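Local coordinates for AxyAgu115A (Amphibacillus xylanus NBRC 15112, PDB 6NPS), which is an alpha-glucuronidase of glycoside hydrolase family 115, and probably acts as a hemicellulase that removes glucuronic acid side groups from arabinoglucuronoxylan, at residues Lys282-Gly287 / Ile300-Glu305; Val571-Val576 / Asp621-Ile626; Lys614-Ile619 / Ser637-Phe642. The protein carries 3 engineered substitutions. One frame throughout, in Å; residues are numbered along the deposited sequence. Where two conformers were deposited one is given.

Contact 1. Residues Lys282-Gly287 / Ile300-Glu305; sequences KFWEDG and IGMRGE
Trp284 and Met302 are brought together by different first torsions: Trp284 swings its CG beside the backbone N (chi1 -71°), whereas Met302 sets CG anti to its own N (chi1 -159°) and then runs on fully extended. The two side chains cross at about a right angle, and the thioether chain lies against the far edge of the indole rather than over a face. Met302 CG, close to the ring plane, is 3.9 Å from Trp284 CZ2; next along, Met302 SD is 3.9 Å from Trp284 CH2. This is a Met-aromatic contact at the edge, the sulfur lying 78° off the normal of the six-membered ring. The indole is buried against Val327 and Gln331 of helix 317-338, and Gln331 also donates to Gly301 O, while Met302 leans on Trp271. With the indole of Trp284 cut back to an alanine, the methionine chain would probably lose its aromatic edge and a gap would be likely to open between helix 277-291 and the loop. The contact is packing between a helix and the loop after strand 298-300 of the parallel sheet, consistent with the TIM-barrel clan of this family.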
loop_
_atom_site.group_PDB
_atom_site.type_symbol
_atom_site.label_atom_id
_atom_site.label_comp_id
_atom_site.label_asym_id
_atom_site.label_seq_id
_atom_site.Cartn_x
_atom_site.Cartn_y
_atom_site.Cartn_z
ATOM N N LYS A 282 31.452 36.419 -31.566
ATOM C CA LYS A 282 32.823 36.681 -31.135
ATOM C C LYS A 282 33.268 35.659 -30.101
ATOM O O LYS A 282 34.449 35.295 -30.049
ATOM C CB LYS A 282 32.949 38.134 -30.590
ATOM C CG LYS A 282 34.392 38.536 -30.239
ATOM C CD LYS A 282 35.147 39.162 -31.424
ATOM C CE LYS A 282 36.409 39.903 -30.973
ATOM N NZ LYS A 282 36.358 41.367 -31.266
ATOM N N PHE A 283 32.327 35.120 -29.326
ATOM C CA PHE A 283 32.651 34.026 -28.424
ATOM C C PHE A 283 33.163 32.809 -29.195
ATOM O O PHE A 283 34.224 32.258 -28.866
ATOM C CB PHE A 283 31.413 33.707 -27.576
ATOM C CG PHE A 283 31.620 32.620 -26.554
ATOM C CD1 PHE A 283 32.510 32.792 -25.495
ATOM C CD2 PHE A 283 30.875 31.450 -26.625
ATOM C CE1 PHE A 283 32.676 31.748 -24.532
ATOM C CE2 PHE A 283 31.036 30.405 -25.688
ATOM C CZ PHE A 283 31.931 30.569 -24.623
ATOM N N TRP A 284 32.442 32.398 -30.254
ATOM C CA TRP A 284 32.846 31.259 -31.079
ATOM C C TRP A 284 34.135 31.554 -31.842
ATOM O O TRP A 284 34.992 30.672 -31.990
ATOM C CB TRP A 284 31.711 30.894 -32.042
ATOM C CG TRP A 284 30.521 30.274 -31.340
ATOM C CD1 TRP A 284 30.543 29.582 -30.162
ATOM C CD2 TRP A 284 29.158 30.271 -31.781
ATOM N NE1 TRP A 284 29.269 29.151 -29.842
ATOM C CE2 TRP A 284 28.409 29.561 -30.829
ATOM C CE3 TRP A 284 28.510 30.770 -32.906
ATOM C CZ2 TRP A 284 27.031 29.371 -30.946
ATOM C CZ3 TRP A 284 27.125 30.568 -33.024
ATOM C CH2 TRP A 284 26.410 29.886 -32.048
ATOM N N GLU A 285 34.283 32.782 -32.330
ATOM C CA GLU A 285 35.521 33.198 -32.991
ATOM C C GLU A 285 36.738 33.101 -32.061
ATOM O O GLU A 285 37.791 32.581 -32.450
ATOM C CB GLU A 285 35.379 34.641 -33.501
ATOM C CG GLU A 285 36.637 35.133 -34.163
ATOM C CD GLU A 285 36.626 36.653 -34.420
ATOM O OE1 GLU A 285 35.567 37.291 -34.242
ATOM O OE2 GLU A 285 37.690 37.193 -34.788
ATOM N N ASP A 286 36.634 33.638 -30.836
ATOM C CA ASP A 286 37.769 33.544 -29.918
ATOM C C ASP A 286 38.039 32.101 -29.502
ATOM O O ASP A 286 39.201 31.722 -29.290
ATOM C CB ASP A 286 37.523 34.451 -28.716
ATOM C CG ASP A 286 37.768 35.949 -29.069
ATOM O OD1 ASP A 286 38.021 36.209 -30.268
ATOM O OD2 ASP A 286 37.725 36.842 -28.184
ATOM N N GLY A 287 36.998 31.272 -29.425
ATOM C CA GLY A 287 37.217 29.854 -29.164
ATOM C C GLY A 287 37.978 29.162 -30.288
ATOM O O GLY A 287 38.882 28.344 -30.043
ATOM N N ILE A 300 29.256 21.732 -34.269
ATOM C CA ILE A 300 28.510 22.882 -34.775
ATOM C C ILE A 300 27.057 22.731 -34.322
ATOM O O ILE A 300 26.667 21.703 -33.769
ATOM C CB ILE A 300 28.624 23.036 -36.303
ATOM C CG1 ILE A 300 28.119 21.766 -37.008
ATOM C CG2 ILE A 300 30.097 23.328 -36.701
ATOM C CD1 ILE A 300 27.796 21.974 -38.504
ATOM N N GLY A 301 26.262 23.774 -34.550
ATOM C CA GLY A 301 24.914 23.813 -34.019
ATOM C C GLY A 301 24.844 24.643 -32.743
ATOM O O GLY A 301 25.804 25.315 -32.366
ATOM N N MET A 302 23.692 24.556 -32.049
ATOM C CA MET A 302 23.535 25.257 -30.774
ATOM C C MET A 302 22.354 24.788 -29.924
ATOM O O MET A 302 21.197 25.050 -30.272
ATOM C CB MET A 302 23.389 26.756 -31.027
ATOM C CG MET A 302 23.724 27.605 -29.819
ATOM S SD MET A 302 23.084 29.279 -30.028
ATOM C CE MET A 302 23.414 29.990 -28.398
ATOM N N ARG A 303 22.660 24.202 -28.767
ATOM C CA ARG A 303 21.650 23.754 -27.812
ATOM C C ARG A 303 21.795 24.593 -26.536
ATOM O O ARG A 303 22.822 25.243 -26.340
ATOM C CB ARG A 303 21.822 22.270 -27.497
ATOM C CG ARG A 303 21.157 21.341 -28.500
ATOM C CD ARG A 303 21.152 19.904 -28.002
ATOM N NE ARG A 303 20.053 19.650 -27.076
ATOM C CZ ARG A 303 20.214 19.304 -25.802
ATOM N NH1 ARG A 303 21.435 19.169 -25.300
ATOM N NH2 ARG A 303 19.158 19.093 -25.031
ATOM N N GLY A 304 20.781 24.585 -25.672
ATOM C CA GLY A 304 20.837 25.358 -24.451
ATOM C C GLY A 304 21.947 24.883 -23.531
ATOM O O GLY A 304 22.529 23.801 -23.690
ATOM N N GLU A 305 22.237 25.723 -22.538
ATOM C CA GLU A 305 23.312 25.447 -21.594
ATOM C C GLU A 305 22.910 24.374 -20.590
ATOM O O GLU A 305 21.769 24.341 -20.109
ATOM C CB GLU A 305 23.706 26.722 -20.858
ATOM C CG GLU A 305 24.458 27.699 -21.722
ATOM C CD GLU A 305 24.888 28.917 -20.947
ATOM O OE1 GLU A 305 24.099 29.390 -20.094
ATOM O OE2 GLU A 305 26.019 29.387 -21.175
#

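Contact 2. Residues Val571-Val576 / Asp621-Ile626; sequences VYYPTV and DEYHTI
Tyr573 and Tyr623 form the tight part of this contact, a face-to-face stack in which the ring centroids are 3.8 Å apart and the planes only 8° from parallel. The rings come from opposing helices with their long axes at about a right angle, and the two hydroxyls therefore diverge. Tyr623 CG sits over the centre of the Tyr573 ring, and Tyr573 CE2 lies 3.5 Å from Tyr623 CE2, toward the rim of the other ring. Tyr623 CB adds a CH-pi contact over the same face of Tyr573. In each tyrosine CG is anti to the backbone N (chi1 171° and -178°), which sends both rings into the gap between the helices.

One residue earlier on each helix, the contact loosens. Tyr572 and the partly exposed Glu622 do not touch; a water lies between them, donating to Glu622 OE1 at 2.8 Å and making a weak bond of 3.3 Å with Tyr572 OH. The other carboxylate oxygen of Glu622 is taken by Tyr556 of helix 537-558. Near the kink at Pro574, Thr575 OG1 and Thr575 N reach Val571 O from opposite faces of its plane. Dense aromatic packing beside a looser, water-bridged edge here joins two consecutive, antiparallel helices, 564-596 and 601-629: a helical hairpin.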
loop_
_atom_site.group_PDB
_atom_site.type_symbol
_atom_site.label_atom_id
_atom_site.label_comp_id
_atom_site.label_asym_id
_atom_site.label_seq_id
_atom_site.Cartn_x
_atom_site.Cartn_y
_atom_site.Cartn_z
ATOM N N VAL A 571 35.784 -7.186 -10.743
ATOM C CA VAL A 571 34.818 -8.283 -10.687
ATOM C C VAL A 571 34.010 -8.202 -9.386
ATOM O O VAL A 571 32.776 -8.162 -9.398
ATOM C CB VAL A 571 35.538 -9.636 -10.817
ATOM C CG1 VAL A 571 34.523 -10.776 -10.726
ATOM C CG2 VAL A 571 36.325 -9.674 -12.130
ATOM N N TYR A 572 34.698 -8.185 -8.248
ATOM C CA TYR A 572 33.996 -8.333 -6.979
ATOM C C TYR A 572 33.086 -7.136 -6.692
ATOM O O TYR A 572 31.914 -7.305 -6.349
ATOM C CB TYR A 572 35.024 -8.528 -5.854
ATOM C CG TYR A 572 34.403 -8.854 -4.509
ATOM C CD1 TYR A 572 34.067 -10.177 -4.175
ATOM C CD2 TYR A 572 34.172 -7.849 -3.569
ATOM C CE1 TYR A 572 33.501 -10.466 -2.920
ATOM C CE2 TYR A 572 33.611 -8.122 -2.332
ATOM C CZ TYR A 572 33.288 -9.429 -2.014
ATOM O OH TYR A 572 32.741 -9.698 -0.795
ATOM N N TYR A 573 33.613 -5.911 -6.791
ATOM C CA TYR A 573 32.792 -4.747 -6.452
ATOM C C TYR A 573 31.577 -4.593 -7.384
ATOM O O TYR A 573 30.453 -4.468 -6.876
ATOM C CB TYR A 573 33.697 -3.497 -6.436
ATOM C CG TYR A 573 32.904 -2.218 -6.304
ATOM C CD1 TYR A 573 32.241 -1.918 -5.126
ATOM C CD2 TYR A 573 32.801 -1.323 -7.364
ATOM C CE1 TYR A 573 31.491 -0.744 -4.993
ATOM C CE2 TYR A 573 32.071 -0.151 -7.243
ATOM C CZ TYR A 573 31.399 0.113 -6.063
ATOM O OH TYR A 573 30.647 1.249 -5.939
ATOM N N PRO A 574 31.714 -4.582 -8.727
ATOM C CA PRO A 574 30.503 -4.567 -9.595
ATOM C C PRO A 574 29.520 -5.704 -9.310
ATOM O O PRO A 574 28.302 -5.491 -9.365
ATOM C CB PRO A 574 31.071 -4.721 -11.021
ATOM C CG PRO A 574 32.482 -4.477 -10.917
ATOM C CD PRO A 574 32.955 -4.656 -9.504
ATOM N N THR A 575 30.004 -6.940 -9.123
ATOM C CA THR A 575 29.082 -8.063 -8.902
ATOM C C THR A 575 28.319 -7.895 -7.607
ATOM O O THR A 575 27.085 -7.885 -7.584
ATOM C CB THR A 575 29.840 -9.404 -8.857
ATOM O OG1 THR A 575 30.519 -9.578 -10.083
ATOM C CG2 THR A 575 28.853 -10.584 -8.638
ATOM N N VAL A 576 29.050 -7.729 -6.514
ATOM C CA VAL A 576 28.429 -7.724 -5.204
ATOM C C VAL A 576 27.615 -6.465 -5.024
ATOM O O VAL A 576 26.515 -6.498 -4.463
ATOM C CB VAL A 576 29.499 -7.876 -4.098
ATOM C CG1 VAL A 576 28.863 -7.704 -2.714
ATOM C CG2 VAL A 576 30.221 -9.248 -4.216
ATOM N N ASP A 621 32.721 1.472 1.093
ATOM C CA ASP A 621 33.863 1.910 1.890
ATOM C C ASP A 621 35.113 1.125 1.541
ATOM O O ASP A 621 36.207 1.702 1.434
ATOM C CB ASP A 621 33.568 1.764 3.381
ATOM C CG ASP A 621 32.531 2.748 3.861
ATOM O OD1 ASP A 621 31.717 2.380 4.740
ATOM O OD2 ASP A 621 32.529 3.890 3.346
ATOM N N GLU A 622 34.981 -0.203 1.394
ATOM C CA GLU A 622 36.122 -1.011 0.977
ATOM C C GLU A 622 36.645 -0.549 -0.381
ATOM O O GLU A 622 37.858 -0.407 -0.575
ATOM C CB GLU A 622 35.745 -2.504 0.962
ATOM C CG GLU A 622 36.921 -3.434 0.612
ATOM C CD GLU A 622 36.654 -4.952 0.889
ATOM O OE1 GLU A 622 35.483 -5.340 1.157
ATOM O OE2 GLU A 622 37.637 -5.750 0.832
ATOM N N TYR A 623 35.745 -0.239 -1.316
ATOM C CA TYR A 623 36.168 0.185 -2.647
ATOM C C TYR A 623 36.961 1.491 -2.593
ATOM O O TYR A 623 37.949 1.669 -3.322
ATOM C CB TYR A 623 34.927 0.340 -3.493
ATOM C CG TYR A 623 35.119 0.738 -4.930
ATOM C CD1 TYR A 623 35.908 -0.021 -5.801
ATOM C CD2 TYR A 623 34.451 1.835 -5.429
ATOM C CE1 TYR A 623 36.052 0.344 -7.155
ATOM C CE2 TYR A 623 34.554 2.197 -6.767
ATOM C CZ TYR A 623 35.353 1.449 -7.622
ATOM O OH TYR A 623 35.427 1.813 -8.932
ATOM N N HIS A 624 36.557 2.401 -1.708
ATOM C CA HIS A 624 37.180 3.702 -1.559
ATOM C C HIS A 624 38.496 3.649 -0.798
ATOM O O HIS A 624 39.222 4.642 -0.809
ATOM C CB HIS A 624 36.208 4.652 -0.851
ATOM C CG HIS A 624 35.061 5.064 -1.715
ATOM N ND1 HIS A 624 33.907 5.621 -1.213
ATOM C CD2 HIS A 624 34.880 4.963 -3.054
ATOM C CE1 HIS A 624 33.069 5.856 -2.209
ATOM N NE2 HIS A 624 33.632 5.464 -3.335
ATOM N N THR A 625 38.833 2.528 -0.154
ATOM C CA THR A 625 40.098 2.440 0.554
ATOM C C THR A 625 41.111 1.447 -0.030
ATOM O O THR A 625 42.282 1.502 0.361
ATOM C CB THR A 625 39.857 2.111 2.036
ATOM O OG1 THR A 625 39.172 0.872 2.146
ATOM C CG2 THR A 625 38.985 3.191 2.688
ATOM N N ILE A 626 40.729 0.553 -0.948
ATOM C CA ILE A 626 41.744 -0.352 -1.492
ATOM C C ILE A 626 42.835 0.431 -2.240
ATOM O O ILE A 626 42.586 1.488 -2.845
ATOM C CB ILE A 626 41.150 -1.420 -2.424
ATOM C CG1 ILE A 626 40.216 -0.771 -3.425
ATOM C CG2 ILE A 626 40.450 -2.486 -1.635
ATOM C CD1 ILE A 626 40.083 -1.580 -4.647
HETATM O O HOH W 1 34.183 -7.742 1.497
#

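Contact 3. Residues Lys614-Ile619 / Ser637-Phe642; sequences KRDQEI and SEHIGF
Asp616 and Ile640 mark the nearest approach of the two backbones, their CA atoms 9.7 Å apart, so the contact is made by side chains spanning the space between a helix and a loop. Residues 614-619 are regular helix, part of 601-629. Residues 637-642 have no repeating structure, and the chain turns at Gly641, whose positive phi is a conformation easily adopted by glycine. Across this separation runs a His-carboxylate hydrogen bond, which ties helix 601-629 to the loop that follows it.

Asp616 and His639 reach for each other from opposite directions. His639 NE2 donates to Asp616 OD1 over 2.8 Å, nearly straight at 168°, and it meets the syn lone pair of that oxygen, on the side of OD2. The acceptor lies almost in the imidazole plane, although the carboxylate as a whole is turned 44° from the ring. Beside this bond Ile640 sends CD1 to within 3.7 Å of Asp616 OD2, so that an apolar methyl lies against the carboxylate. All three residues are buried. Trp422 stacks on the imidazole of His639 and also touches Asp616, and Leu581 of helix 564-596 packs on His639. Toward the dimer interface, Glu638 packs on Lys663 of the second subunit, while Gln617 touches Asn662 of that same subunit.

The histidine reaches its partner with CG placed between its own backbone N and carbonyl carbon (chi1 54°), which folds the ring back along its own loop. A second bond then fixes the rotation of the ring: His639 ND1 donates to Ser637 O at 2.8 Å, in the carbonyl plane and almost in the imidazole plane.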
loop_
_atom_site.group_PDB
_atom_site.type_symbol
_atom_site.label_atom_id
_atom_site.label_comp_id
_atom_site.label_asym_id
_atom_site.label_seq_id
_atom_site.Cartn_x
_atom_site.Cartn_y
_atom_site.Cartn_z
ATOM N N LYS A 614 23.369 -2.776 5.184
ATOM C CA LYS A 614 24.670 -2.600 5.817
ATOM C C LYS A 614 25.811 -3.042 4.896
ATOM O O LYS A 614 26.859 -2.374 4.812
ATOM C CB LYS A 614 24.701 -3.394 7.114
ATOM C CG LYS A 614 25.973 -3.283 7.925
ATOM C CD LYS A 614 25.706 -3.828 9.341
ATOM C CE LYS A 614 26.995 -4.237 10.065
ATOM N NZ LYS A 614 26.975 -5.652 10.584
ATOM N N ARG A 615 25.631 -4.164 4.191
ATOM C CA ARG A 615 26.689 -4.635 3.302
ATOM C C ARG A 615 26.914 -3.669 2.139
ATOM O O ARG A 615 28.044 -3.537 1.659
ATOM C CB ARG A 615 26.357 -6.050 2.802
ATOM C CG ARG A 615 27.310 -6.584 1.737
ATOM C CD ARG A 615 28.526 -7.311 2.332
ATOM N NE ARG A 615 29.305 -7.933 1.267
ATOM C CZ ARG A 615 30.605 -7.751 1.059
ATOM N NH1 ARG A 615 31.366 -7.175 1.959
ATOM N NH2 ARG A 615 31.137 -8.166 -0.064
ATOM N N ASP A 616 25.873 -2.969 1.686
ATOM C CA ASP A 616 26.054 -1.983 0.618
ATOM C C ASP A 616 27.013 -0.868 1.044
ATOM O O ASP A 616 27.853 -0.417 0.257
ATOM C CB ASP A 616 24.704 -1.377 0.211
ATOM C CG ASP A 616 24.862 -0.199 -0.769
ATOM O OD1 ASP A 616 24.896 -0.438 -1.999
ATOM O OD2 ASP A 616 24.955 0.962 -0.304
ATOM N N GLN A 617 26.892 -0.403 2.278
ATOM C CA GLN A 617 27.796 0.637 2.709
ATOM C C GLN A 617 29.193 0.087 2.965
ATOM O O GLN A 617 30.181 0.798 2.750
ATOM C CB GLN A 617 27.235 1.331 3.952
ATOM C CG GLN A 617 27.771 2.750 4.121
ATOM C CD GLN A 617 28.035 3.465 2.785
ATOM O OE1 GLN A 617 27.107 3.978 2.148
ATOM N NE2 GLN A 617 29.307 3.516 2.370
ATOM N N GLU A 618 29.300 -1.168 3.397
ATOM C CA GLU A 618 30.616 -1.738 3.649
ATOM C C GLU A 618 31.383 -1.933 2.358
ATOM O O GLU A 618 32.581 -1.651 2.308
ATOM C CB GLU A 618 30.502 -3.051 4.405
ATOM C CG GLU A 618 30.208 -2.821 5.866
ATOM C CD GLU A 618 29.958 -4.099 6.636
ATOM O OE1 GLU A 618 29.868 -5.173 5.995
ATOM O OE2 GLU A 618 29.830 -4.020 7.883
ATOM N N ILE A 619 30.718 -2.401 1.303
ATOM C CA ILE A 619 31.458 -2.666 0.085
ATOM C C ILE A 619 31.906 -1.361 -0.587
ATOM O O ILE A 619 32.976 -1.321 -1.196
ATOM C CB ILE A 619 30.627 -3.542 -0.854
ATOM C CG1 ILE A 619 31.549 -4.194 -1.868
ATOM C CG2 ILE A 619 29.512 -2.742 -1.535
ATOM C CD1 ILE A 619 30.815 -4.837 -2.982
ATOM N N SER A 637 27.970 7.911 -5.588
ATOM C CA SER A 637 26.636 8.303 -6.031
ATOM C C SER A 637 25.566 7.592 -5.213
ATOM O O SER A 637 25.638 6.373 -5.025
ATOM C CB SER A 637 26.434 7.950 -7.513
ATOM O OG SER A 637 27.626 8.111 -8.242
ATOM N N GLU A 638 24.584 8.360 -4.732
ATOM C CA GLU A 638 23.344 7.793 -4.207
ATOM C C GLU A 638 22.755 6.879 -5.252
ATOM O O GLU A 638 22.682 7.238 -6.430
ATOM C CB GLU A 638 22.322 8.884 -3.871
ATOM C CG GLU A 638 22.640 9.690 -2.635
ATOM C CD GLU A 638 22.712 8.819 -1.398
ATOM O OE1 GLU A 638 21.793 7.997 -1.195
ATOM O OE2 GLU A 638 23.698 8.947 -0.641
ATOM N N HIS A 639 22.322 5.681 -4.821
ATOM C CA HIS A 639 21.886 4.692 -5.794
ATOM C C HIS A 639 20.720 3.822 -5.322
ATOM O O HIS A 639 20.345 2.878 -6.036
ATOM C CB HIS A 639 23.072 3.816 -6.182
ATOM C CG HIS A 639 23.766 3.203 -5.015
ATOM N ND1 HIS A 639 24.721 3.869 -4.278
ATOM C CD2 HIS A 639 23.624 1.980 -4.434
ATOM C CE1 HIS A 639 25.140 3.086 -3.298
ATOM N NE2 HIS A 639 24.500 1.933 -3.378
ATOM N N ILE A 640 20.114 4.106 -4.170
ATOM C CA ILE A 640 19.095 3.232 -3.591
ATOM C C ILE A 640 17.745 3.925 -3.631
ATOM O O ILE A 640 17.602 5.035 -3.104
ATOM C CB ILE A 640 19.472 2.804 -2.163
ATOM C CG1 ILE A 640 20.660 1.811 -2.224
ATOM C CG2 ILE A 640 18.238 2.060 -1.467
ATOM C CD1 ILE A 640 21.320 1.573 -0.844
ATOM N N GLY A 641 16.745 3.249 -4.210
ATOM C CA GLY A 641 15.345 3.645 -4.014
ATOM C C GLY A 641 14.970 5.003 -4.583
ATOM O O GLY A 641 14.244 5.762 -3.932
ATOM N N PHE A 642 15.443 5.338 -5.790
ATOM C CA PHE A 642 15.053 6.627 -6.368
ATOM C C PHE A 642 13.537 6.671 -6.506
ATOM O O PHE A 642 12.917 5.669 -6.860
ATOM C CB PHE A 642 15.694 6.837 -7.758
ATOM C CG PHE A 642 17.110 7.285 -7.718
ATOM C CD1 PHE A 642 17.926 7.005 -6.614
ATOM C CD2 PHE A 642 17.653 8.025 -8.786
ATOM C CE1 PHE A 642 19.266 7.440 -6.582
ATOM C CE2 PHE A 642 18.980 8.423 -8.788
ATOM C CZ PHE A 642 19.795 8.152 -7.687
#

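Overall arrangement
Contacts 2 and 3 are neighbours, their centres 12 Å apart, because both draw on helix 601-629 and their segments alternate along the chain. They touch directly where Val576 CG1 meets Ile619 CD1 at 3.5 Å and where Tyr573 CD1 lies 3.9 Å from the same Ile619 CD1. Trp422 ties them further, touching Tyr573 in contact 2 and both Asp616 and His639 in contact 3. Contact 1 stands apart within the barrel, its centre about 41 Å from that of contact 2 and about 40 Å from that of contact 3. In TIM-barrel enzymes the loops following the strands usually form the active site; the loop after strand 298-300 is so placed, which alone establishes no role.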